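Local coordinates for dimethyl-sulfide monooxygenase (Hyphomicrobium sulfonivorans, PDB 6AK1), which catalyses the FMN- and NADH-dependent oxidation of dimethyl sulfide to methanethiol and formaldehyde, the first step in dimethyl sulfide degradation, at residues Thr121-His124 against Arg129-Trp132; Gln297-Tyr302 against Tyr398-Gly403; Leu431-Lys434 against Thr438-Gly441. All blocks are in the same frame, centred on the assembly; numbering follows the deposited sequence.

Contact 1: Thr121-His124 against Arg129-Trp132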
ATOM      1  N   THR A 121      17.804  -1.984   1.504  1.00 18.75           N
ATOM      2  CA  THR A 121      18.150  -3.333   1.955  1.00 20.65           C
ATOM      3  C   THR A 121      17.138  -4.360   1.459  1.00 18.50           C
ATOM      4  O   THR A 121      17.519  -5.439   1.001  1.00 20.09           O
ATOM      5  CB  THR A 121      18.257  -3.370   3.486  1.00 21.59           C
ATOM      6  OG1 THR A 121      19.329  -2.521   3.903  1.00 20.04           O
ATOM      7  CG2 THR A 121      18.511  -4.784   3.987  1.00 17.96           C
ATOM      8  N   LEU A 122      15.844  -4.034   1.517  1.00 17.89           N
ATOM      9  CA  LEU A 122      14.833  -4.971   1.023  1.00 21.46           C
ATOM     10  C   LEU A 122      14.905  -5.121  -0.494  1.00 20.65           C
ATOM     11  O   LEU A 122      14.675  -6.212  -1.029  1.00 22.21           O
ATOM     12  CB  LEU A 122      13.434  -4.515   1.443  1.00 20.31           C
ATOM     13  CG  LEU A 122      13.058  -4.777   2.902  1.00 21.95           C
ATOM     14  CD1 LEU A 122      11.571  -4.526   3.111  1.00 23.11           C
ATOM     15  CD2 LEU A 122      13.447  -6.206   3.305  1.00 24.55           C
ATOM     16  N   ASP A 123      15.223  -4.040  -1.207  1.00 21.51           N
ATOM     17  CA  ASP A 123      15.347  -4.142  -2.657  1.00 21.92           C
ATOM     18  C   ASP A 123      16.509  -5.053  -3.042  1.00 21.95           C
ATOM     19  O   ASP A 123      16.412  -5.818  -4.011  1.00 22.32           O
ATOM     20  CB  ASP A 123      15.518  -2.751  -3.282  1.00 23.04           C
ATOM     21  CG  ASP A 123      15.122  -2.725  -4.765  1.00 26.55           C
ATOM     22  OD1 ASP A 123      14.007  -3.206  -5.082  1.00 22.78           O
ATOM     23  OD2 ASP A 123      15.927  -2.248  -5.607  1.00 26.06           O
ATOM     24  N   HIS A 124      17.621  -4.981  -2.301  1.00 19.44           N
ATOM     25  CA  HIS A 124      18.704  -5.947  -2.499  1.00 20.88           C
ATOM     26  C   HIS A 124      18.220  -7.369  -2.234  1.00 21.46           C
ATOM     27  O   HIS A 124      18.304  -8.237  -3.106  1.00 20.80           O
ATOM     28  CB  HIS A 124      19.896  -5.618  -1.594  1.00 19.83           C
ATOM     29  CG  HIS A 124      20.758  -4.497  -2.096  1.00 23.30           C
ATOM     30  ND1 HIS A 124      21.564  -4.613  -3.210  1.00 22.85           N
ATOM     31  CD2 HIS A 124      20.946  -3.239  -1.628  1.00 24.23           C
ATOM     32  CE1 HIS A 124      22.202  -3.473  -3.410  1.00 23.74           C
ATOM     33  NE2 HIS A 124      21.850  -2.626  -2.459  1.00 21.26           N
ATOM     34  N   ARG A 129      11.936  -6.446  -5.857  1.00 21.72           N
ATOM     35  CA  ARG A 129      10.518  -6.765  -5.801  1.00 20.40           C
ATOM     36  C   ARG A 129       9.793  -6.012  -4.692  1.00 22.28           C
ATOM     37  O   ARG A 129       8.732  -6.459  -4.241  1.00 28.27           O
ATOM     38  CB  ARG A 129      10.320  -8.271  -5.636  1.00 21.18           C
ATOM     39  CG  ARG A 129      10.695  -9.093  -6.859  1.00 23.34           C
ATOM     40  CD  ARG A 129      10.268 -10.533  -6.657  1.00 22.15           C
ATOM     41  NE  ARG A 129      11.173 -11.273  -5.779  1.00 21.49           N
ATOM     42  CZ  ARG A 129      10.781 -12.242  -4.954  1.00 23.12           C
ATOM     43  NH1 ARG A 129       9.487 -12.554  -4.858  1.00 21.94           N
ATOM     44  NH2 ARG A 129      11.672 -12.884  -4.203  1.00 20.35           N
ATOM     45  N   VAL A 130      10.313  -4.866  -4.260  1.00 18.67           N
ATOM     46  CA  VAL A 130       9.719  -4.124  -3.158  1.00 19.59           C
ATOM     47  C   VAL A 130       9.011  -2.893  -3.705  1.00 22.33           C
ATOM     48  O   VAL A 130       9.454  -2.271  -4.681  1.00 22.71           O
ATOM     49  CB  VAL A 130      10.771  -3.741  -2.093  1.00 25.47           C
ATOM     50  CG1 VAL A 130      11.780  -2.755  -2.659  1.00 25.27           C
ATOM     51  CG2 VAL A 130      10.084  -3.140  -0.865  1.00 27.99           C
ATOM     52  N   ALA A 131       7.883  -2.575  -3.097  1.00 20.80           N
ATOM     53  CA  ALA A 131       7.203  -1.309  -3.288  1.00 22.18           C
ATOM     54  C   ALA A 131       7.102  -0.620  -1.939  1.00 22.55           C
ATOM     55  O   ALA A 131       6.912  -1.279  -0.911  1.00 23.14           O
ATOM     56  CB  ALA A 131       5.811  -1.503  -3.890  1.00 19.32           C
ATOM     57  N   TRP A 132       7.243   0.696  -1.945  1.00 21.21           N
ATOM     58  CA  TRP A 132       7.151   1.506  -0.737  1.00 20.18           C
ATOM     59  C   TRP A 132       5.798   2.203  -0.750  1.00 20.81           C
ATOM     60  O   TRP A 132       5.545   3.063  -1.600  1.00 21.09           O
ATOM     61  CB  TRP A 132       8.290   2.528  -0.665  1.00 17.25           C
ATOM     62  CG  TRP A 132       8.145   3.488   0.486  1.00 16.08           C
ATOM     63  CD1 TRP A 132       7.472   3.269   1.659  1.00 17.17           C
ATOM     64  CD2 TRP A 132       8.675   4.817   0.574  1.00 19.56           C
ATOM     65  NE1 TRP A 132       7.565   4.367   2.470  1.00 19.10           N
ATOM     66  CE2 TRP A 132       8.301   5.332   1.834  1.00 17.85           C
ATOM     67  CE3 TRP A 132       9.444   5.618  -0.284  1.00 16.55           C
ATOM     68  CZ2 TRP A 132       8.652   6.616   2.252  1.00 17.54           C
ATOM     69  CZ3 TRP A 132       9.804   6.891   0.138  1.00 19.94           C
ATOM     70  CH2 TRP A 132       9.410   7.378   1.394  1.00 19.18           C
TER

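Contact 2: Gln297-Tyr302 against Tyr398-Gly403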
ATOM      1  N   GLN A 297     -23.186 -14.798   4.440  1.00 25.39           N
ATOM      2  CA  GLN A 297     -23.992 -14.767   5.653  1.00 24.21           C
ATOM      3  C   GLN A 297     -23.315 -15.541   6.774  1.00 25.39           C
ATOM      4  O   GLN A 297     -23.414 -15.161   7.946  1.00 24.88           O
ATOM      5  CB  GLN A 297     -25.391 -15.327   5.368  1.00 26.85           C
ATOM      6  CG  GLN A 297     -26.161 -14.541   4.281  1.00 31.09           C
ATOM      7  CD  GLN A 297     -26.560 -13.146   4.734  1.00 28.91           C
ATOM      8  OE1 GLN A 297     -26.544 -12.840   5.931  1.00 29.37           O
ATOM      9  NE2 GLN A 297     -26.893 -12.286   3.779  1.00 30.72           N
ATOM     10  N   GLU A 298     -22.621 -16.624   6.426  1.00 24.65           N
ATOM     11  CA  GLU A 298     -21.880 -17.395   7.419  1.00 23.91           C
ATOM     12  C   GLU A 298     -20.788 -16.543   8.062  1.00 23.17           C
ATOM     13  O   GLU A 298     -20.639 -16.521   9.284  1.00 25.71           O
ATOM     14  CB  GLU A 298     -21.295 -18.649   6.754  1.00 26.47           C
ATOM     15  CG  GLU A 298     -20.828 -19.725   7.719  1.00 31.63           C
ATOM     16  CD  GLU A 298     -20.190 -20.912   6.997  1.00 35.57           C
ATOM     17  OE1 GLU A 298     -20.916 -21.896   6.708  1.00 31.71           O
ATOM     18  OE2 GLU A 298     -18.962 -20.852   6.715  1.00 31.69           O
ATOM     19  N   TYR A 299     -20.035 -15.806   7.249  1.00 23.96           N
ATOM     20  CA  TYR A 299     -19.068 -14.863   7.796  1.00 21.51           C
ATOM     21  C   TYR A 299     -19.749 -13.830   8.681  1.00 25.88           C
ATOM     22  O   TYR A 299     -19.305 -13.574   9.811  1.00 24.22           O
ATOM     23  CB  TYR A 299     -18.298 -14.189   6.659  1.00 21.78           C
ATOM     24  CG  TYR A 299     -17.433 -15.160   5.875  1.00 23.95           C
ATOM     25  CD1 TYR A 299     -17.183 -16.442   6.352  1.00 22.60           C
ATOM     26  CD2 TYR A 299     -16.863 -14.796   4.666  1.00 24.22           C
ATOM     27  CE1 TYR A 299     -16.398 -17.335   5.634  1.00 25.10           C
ATOM     28  CE2 TYR A 299     -16.075 -15.678   3.950  1.00 21.64           C
ATOM     29  CZ  TYR A 299     -15.845 -16.941   4.431  1.00 24.78           C
ATOM     30  OH  TYR A 299     -15.068 -17.822   3.697  1.00 27.25           O
ATOM     31  N   LEU A 300     -20.851 -13.240   8.197  1.00 25.47           N
ATOM     32  CA  LEU A 300     -21.527 -12.207   8.975  1.00 23.82           C
ATOM     33  C   LEU A 300     -22.009 -12.721  10.326  1.00 27.67           C
ATOM     34  O   LEU A 300     -22.116 -11.941  11.277  1.00 29.88           O
ATOM     35  CB  LEU A 300     -22.703 -11.635   8.201  1.00 28.93           C
ATOM     36  CG  LEU A 300     -22.410 -10.605   7.122  1.00 31.94           C
ATOM     37  CD1 LEU A 300     -23.725  -9.960   6.655  1.00 34.13           C
ATOM     38  CD2 LEU A 300     -21.436  -9.561   7.630  1.00 26.84           C
ATOM     39  N   SER A 301     -22.299 -14.017  10.451  1.00 25.22           N
ATOM     40  CA  SER A 301     -22.740 -14.502  11.754  1.00 23.21           C
ATOM     41  C   SER A 301     -21.643 -14.401  12.806  1.00 28.24           C
ATOM     42  O   SER A 301     -21.958 -14.430  14.000  1.00 27.91           O
ATOM     43  CB  SER A 301     -23.255 -15.945  11.658  1.00 25.45           C
ATOM     44  OG  SER A 301     -22.207 -16.870  11.425  1.00 30.09           O
ATOM     45  N   TYR A 302     -20.372 -14.248  12.395  1.00 27.19           N
ATOM     46  CA  TYR A 302     -19.267 -14.008  13.320  1.00 24.36           C
ATOM     47  C   TYR A 302     -18.962 -12.531  13.526  1.00 28.32           C
ATOM     48  O   TYR A 302     -17.995 -12.206  14.230  1.00 28.41           O
ATOM     49  CB  TYR A 302     -17.996 -14.720  12.840  1.00 25.66           C
ATOM     50  CG  TYR A 302     -18.099 -16.221  12.968  1.00 24.02           C
ATOM     51  CD1 TYR A 302     -17.737 -16.852  14.148  1.00 24.16           C
ATOM     52  CD2 TYR A 302     -18.595 -16.994  11.926  1.00 21.48           C
ATOM     53  CE1 TYR A 302     -17.862 -18.214  14.292  1.00 25.23           C
ATOM     54  CE2 TYR A 302     -18.718 -18.364  12.053  1.00 23.44           C
ATOM     55  CZ  TYR A 302     -18.349 -18.966  13.241  1.00 25.30           C
ATOM     56  OH  TYR A 302     -18.451 -20.329  13.390  1.00 29.74           O
ATOM     57  N   TYR A 398      -9.454  -9.109   2.758  1.00 23.36           N
ATOM     58  CA  TYR A 398      -9.990 -10.391   3.174  1.00 24.61           C
ATOM     59  C   TYR A 398     -11.094 -10.224   4.213  1.00 26.46           C
ATOM     60  O   TYR A 398     -11.092  -9.279   5.011  1.00 25.53           O
ATOM     61  CB  TYR A 398      -8.871 -11.309   3.707  1.00 22.34           C
ATOM     62  CG  TYR A 398      -8.129 -10.868   4.963  1.00 22.27           C
ATOM     63  CD1 TYR A 398      -8.657 -11.116   6.220  1.00 19.99           C
ATOM     64  CD2 TYR A 398      -6.869 -10.280   4.888  1.00 22.67           C
ATOM     65  CE1 TYR A 398      -7.988 -10.741   7.371  1.00 21.28           C
ATOM     66  CE2 TYR A 398      -6.171  -9.905   6.045  1.00 19.61           C
ATOM     67  CZ  TYR A 398      -6.733 -10.142   7.274  1.00 23.70           C
ATOM     68  OH  TYR A 398      -6.062  -9.772   8.422  1.00 27.31           O
ATOM     69  N   ALA A 399     -12.056 -11.146   4.169  1.00 23.50           N
ATOM     70  CA  ALA A 399     -12.932 -11.379   5.308  1.00 26.57           C
ATOM     71  C   ALA A 399     -12.371 -12.493   6.178  1.00 24.36           C
ATOM     72  O   ALA A 399     -12.292 -12.359   7.405  1.00 24.03           O
ATOM     73  CB  ALA A 399     -14.343 -11.739   4.841  1.00 27.51           C
ATOM     74  N   VAL A 400     -11.977 -13.595   5.546  1.00 23.34           N
ATOM     75  CA  VAL A 400     -11.207 -14.647   6.193  1.00 24.07           C
ATOM     76  C   VAL A 400      -9.948 -14.861   5.368  1.00 23.02           C
ATOM     77  O   VAL A 400      -9.946 -14.690   4.147  1.00 25.83           O
ATOM     78  CB  VAL A 400     -11.995 -15.970   6.344  1.00 25.28           C
ATOM     79  CG1 VAL A 400     -13.275 -15.743   7.132  1.00 25.04           C
ATOM     80  CG2 VAL A 400     -12.298 -16.571   4.994  1.00 28.99           C
ATOM     81  N   THR A 401      -8.868 -15.213   6.046  1.00 22.59           N
ATOM     82  CA  THR A 401      -7.593 -15.409   5.382  1.00 22.68           C
ATOM     83  C   THR A 401      -7.054 -16.750   5.856  1.00 20.96           C
ATOM     84  O   THR A 401      -7.209 -17.085   7.028  1.00 21.38           O
ATOM     85  CB  THR A 401      -6.614 -14.232   5.693  1.00 20.15           C
ATOM     86  OG1 THR A 401      -5.345 -14.466   5.065  1.00 21.40           O
ATOM     87  CG2 THR A 401      -6.425 -14.069   7.177  1.00 18.95           C
ATOM     88  N   PRO A 402      -6.436 -17.533   4.949  1.00 25.78           N
ATOM     89  CA  PRO A 402      -6.122 -17.197   3.557  1.00 24.24           C
ATOM     90  C   PRO A 402      -7.214 -17.506   2.562  1.00 24.01           C
ATOM     91  O   PRO A 402      -6.934 -17.368   1.362  1.00 23.45           O
ATOM     92  CB  PRO A 402      -4.937 -18.103   3.254  1.00 20.99           C
ATOM     93  CG  PRO A 402      -5.342 -19.373   3.959  1.00 21.50           C
ATOM     94  CD  PRO A 402      -5.879 -18.857   5.302  1.00 22.08           C
ATOM     95  N   GLY A 403      -8.392 -17.946   3.027  1.00 22.34           N
ATOM     96  CA  GLY A 403      -9.416 -18.422   2.104  1.00 19.57           C
ATOM     97  C   GLY A 403      -9.833 -17.385   1.077  1.00 25.32           C
ATOM     98  O   GLY A 403     -10.185 -17.734  -0.057  1.00 21.76           O
TER

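Contact 3: Leu431-Lys434 against Thr438-Gly441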
ATOM      1  N   LEU A 431       9.826  -5.558 -10.007  1.00 24.06           N
ATOM      2  CA  LEU A 431       8.427  -5.191  -9.815  1.00 25.71           C
ATOM      3  C   LEU A 431       8.048  -3.996 -10.686  1.00 26.52           C
ATOM      4  O   LEU A 431       6.970  -3.978 -11.295  1.00 26.96           O
ATOM      5  CB  LEU A 431       8.165  -4.895  -8.335  1.00 20.06           C
ATOM      6  CG  LEU A 431       6.724  -4.510  -7.970  1.00 26.69           C
ATOM      7  CD1 LEU A 431       5.749  -5.595  -8.414  1.00 23.91           C
ATOM      8  CD2 LEU A 431       6.602  -4.267  -6.473  1.00 24.71           C
ATOM      9  N   ARG A 432       8.930  -2.996 -10.784  1.00 23.65           N
ATOM     10  CA  ARG A 432       8.628  -1.861 -11.647  1.00 26.80           C
ATOM     11  C   ARG A 432       8.520  -2.290 -13.104  1.00 26.61           C
ATOM     12  O   ARG A 432       7.674  -1.781 -13.845  1.00 23.62           O
ATOM     13  CB  ARG A 432       9.678  -0.758 -11.503  1.00 25.29           C
ATOM     14  CG  ARG A 432       9.330   0.433 -12.390  1.00 26.28           C
ATOM     15  CD  ARG A 432      10.196   1.667 -12.159  1.00 26.69           C
ATOM     16  NE  ARG A 432       9.982   2.278 -10.853  1.00 26.70           N
ATOM     17  CZ  ARG A 432      10.886   2.244  -9.881  1.00 23.58           C
ATOM     18  NH1 ARG A 432      10.635   2.821  -8.721  1.00 24.63           N
ATOM     19  NH2 ARG A 432      12.046   1.642 -10.088  1.00 21.79           N
ATOM     20  N   ARG A 433       9.376  -3.219 -13.539  1.00 27.98           N
ATOM     21  CA  ARG A 433       9.267  -3.699 -14.911  1.00 27.77           C
ATOM     22  C   ARG A 433       7.943  -4.421 -15.123  1.00 29.33           C
ATOM     23  O   ARG A 433       7.272  -4.216 -16.139  1.00 27.65           O
ATOM     24  CB  ARG A 433      10.442  -4.609 -15.258  1.00 24.72           C
ATOM     25  CG  ARG A 433      10.492  -4.983 -16.726  1.00 29.76           C
ATOM     26  CD  ARG A 433      11.802  -5.651 -17.108  1.00 32.32           C
ATOM     27  NE  ARG A 433      11.955  -5.699 -18.561  1.00 36.96           N
ATOM     28  CZ  ARG A 433      11.381  -6.602 -19.352  1.00 41.49           C
ATOM     29  NH1 ARG A 433      10.609  -7.558 -18.841  1.00 40.85           N
ATOM     30  NH2 ARG A 433      11.577  -6.547 -20.665  1.00 45.10           N
ATOM     31  N   LYS A 434       7.533  -5.236 -14.150  1.00 26.55           N
ATOM     32  CA  LYS A 434       6.263  -5.949 -14.258  1.00 27.71           C
ATOM     33  C   LYS A 434       5.067  -4.996 -14.270  1.00 29.50           C
ATOM     34  O   LYS A 434       4.121  -5.198 -15.040  1.00 29.74           O
ATOM     35  CB  LYS A 434       6.136  -6.953 -13.112  1.00 22.27           C
ATOM     36  CG  LYS A 434       7.054  -8.160 -13.209  1.00 25.41           C
ATOM     37  CD  LYS A 434       7.440  -8.656 -11.804  1.00 25.84           C
ATOM     38  CE  LYS A 434       7.762 -10.148 -11.783  1.00 23.26           C
ATOM     39  NZ  LYS A 434       9.026 -10.533 -12.463  1.00 24.70           N
ATOM     40  N   THR A 438       8.830  -0.057 -17.620  1.00 33.84           N
ATOM     41  CA  THR A 438      10.133   0.428 -18.061  1.00 33.67           C
ATOM     42  C   THR A 438      11.046  -0.766 -18.279  1.00 32.17           C
ATOM     43  O   THR A 438      10.977  -1.757 -17.552  1.00 33.85           O
ATOM     44  CB  THR A 438      10.735   1.400 -17.044  1.00 31.79           C
ATOM     45  OG1 THR A 438      10.790   0.773 -15.760  1.00 29.24           O
ATOM     46  CG2 THR A 438       9.889   2.676 -16.945  1.00 32.91           C
ATOM     47  N   ASN A 439      11.874  -0.700 -19.317  1.00 36.95           N
ATOM     48  CA  ASN A 439      12.617  -1.900 -19.689  1.00 39.50           C
ATOM     49  C   ASN A 439      13.711  -2.226 -18.683  1.00 37.70           C
ATOM     50  O   ASN A 439      14.023  -3.405 -18.480  1.00 40.61           O
ATOM     51  CB  ASN A 439      13.202  -1.762 -21.094  1.00 39.16           C
ATOM     52  CG  ASN A 439      13.761  -3.081 -21.614  1.00 47.78           C
ATOM     53  OD1 ASN A 439      13.047  -4.087 -21.681  1.00 40.64           O
ATOM     54  ND2 ASN A 439      15.044  -3.084 -21.984  1.00 49.84           N
ATOM     55  N   ASP A 440      14.289  -1.211 -18.040  1.00 30.74           N
ATOM     56  CA  ASP A 440      15.364  -1.402 -17.075  1.00 33.23           C
ATOM     57  C   ASP A 440      14.855  -1.495 -15.644  1.00 30.43           C
ATOM     58  O   ASP A 440      15.665  -1.612 -14.720  1.00 31.80           O
ATOM     59  CB  ASP A 440      16.392  -0.261 -17.187  1.00 29.03           C
ATOM     60  CG  ASP A 440      15.752   1.129 -17.110  1.00 36.32           C
ATOM     61  OD1 ASP A 440      14.555   1.252 -16.747  1.00 36.19           O
ATOM     62  OD2 ASP A 440      16.450   2.115 -17.419  1.00 38.82           O
ATOM     63  N   GLY A 441      13.538  -1.417 -15.442  1.00 34.57           N
ATOM     64  CA  GLY A 441      12.960  -1.409 -14.108  1.00 33.83           C
ATOM     65  C   GLY A 441      13.305  -0.187 -13.272  1.00 30.68           C
ATOM     66  O   GLY A 441      13.111  -0.191 -12.054  1.00 29.50           O
TER

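Contact 1: Thr121-His124 against Arg129-Trp132
V130 meets D123 and L122 where helix 112-126 is followed, after a short loop, by strand 130-135, the closing half of the beta-alpha-beta unit that starts with strand 100-106 in this TIM barrel. The two methyls of V130 divide the work. CG1 lies against D123, 3.8 Å from its CB and 3.3 Å from its OD1, while CG2 rests 4.3 Å from CB of L122. With a chi1 of 66°, CG1 sits between the backbone N and the carbonyl carbon of its own residue, and CG2 is turned to the leucine. A beta-branched residue suits this place, since it is at home in a strand and offers a methyl to each of two helix residues.

D123 holds its carboxylate against the strand because CG stands anti to the backbone N (chi1 -158°). Its oxygens are claimed from beyond the two segments: OD1 accepts a hydrogen bond from NE2 of Q219, and OD2 pairs with OG of S217. Farther out, L122 continues onto F86. CB of R129 points away from the helix, and its guanidinium bonds the backbone oxygens of V99 and A93.

The helix thus offers the strand one apolar contact, from L122, and one polar group, the carboxylate of D123, which lies against a methyl without bonding to the strand; its bonds to S217 and Q219 probably offset the cost of burying its charge.

Contact 2: Gln297-Tyr302 against Tyr398-Gly403
Y299, near the C-terminal end of helix 289-300, reaches across to A399 and V400 in the loop that follows strand 393-397 of the TIM barrel, so that an outer helix is packed on a strand-to-helix connection. CB leaves the helix toward this loop, with CG anti to the carbonyl carbon (chi1 -65°). The ring then runs out along both residues. CD2 touches CB of A399 at 4.0 Å. CG1 of V400 lies over one ring face, 3.8 Å from CE1, in a CH-pi contact, 3.9 Å from the ring centroid and 15° off the normal. CZ then meets the second methyl, CG2 of V400, at 3.6 Å.

The two side chains cross at about a right angle. Tyrosine suits the place by giving a flat face to a methyl, while alanine is small enough to sit close beside the ring and valine can offer its two branches to different parts of it. I284 of strand 276-284 touches both Y299 and A399, and H25 meets the tyrosine ring edge-to-face. At the tip, OH of Y299 lies 3.3 Å from CG2 of V400.

Contact 3: Leu431-Lys434 against Thr438-Gly441
R432 and R433 are adjacent on the short helix 431-435 and send their side chains to different parts of the loop that follows it, which folds back on the helix and is bonded by both arginines. Both start alike, with CG anti to the backbone N, and then part company. R432 is bent at chi3 (-67°), which brings its guanidinium round to G441: NH2 donates to the backbone O of G441 at 2.9 Å, the acceptor lying near the guanidinium plane. On the way its CG passes 3.7 Å from OG1 of T438, the two side chains meeting at a slant; that hydroxyl is itself bonded to the backbone O of R442.

R433 stays extended from CG to NE and runs alongside N439, both pointing the same way. It grips the asparagine side-on, through NE and NH2, although the guanidinium and amide planes are 63° apart. Arginine suits the place because its long chain carries several N-H donors that can serve acceptors on different residues, and asparagine adds a side-chain carbonyl to its own backbone one. G441 takes a positive phi, readily adopted by glycine, and its CA lies 4.1 Å from N of R433.

Further partners fix the guanidinium groups: R432 forms a salt bridge with E242 and bonds O of T221, and R433 bonds O of P428. Of the two bonds to N439, NE to O is 3.1 Å, while NH2 to OD1 is 3.0 Å and straighter, at 168°.

How the contacts relate
Contacts 1 and 2 are buried, whereas contact 3 is only partly so and includes the exposed N439. Valine is central to the first two, set against a buried carboxylate and a leucine in contact 1 and against an aromatic ring in contact 2, but contact 1 joins consecutive elements of one beta-alpha-beta unit and contact 2 joins parts almost a hundred residues apart in sequence. Contact 3 instead relies on arginine hydrogen bonds to a loop. Contacts 1 and 3 are neighbours: CD2 of L431 packs 3.9 Å from CB of A131, and Q219 bonds both D123 and the backbone N of R432. Contact 2 stands apart, its centre about 31 Å from that of contact 1 and about 36 Å from that of contact 3.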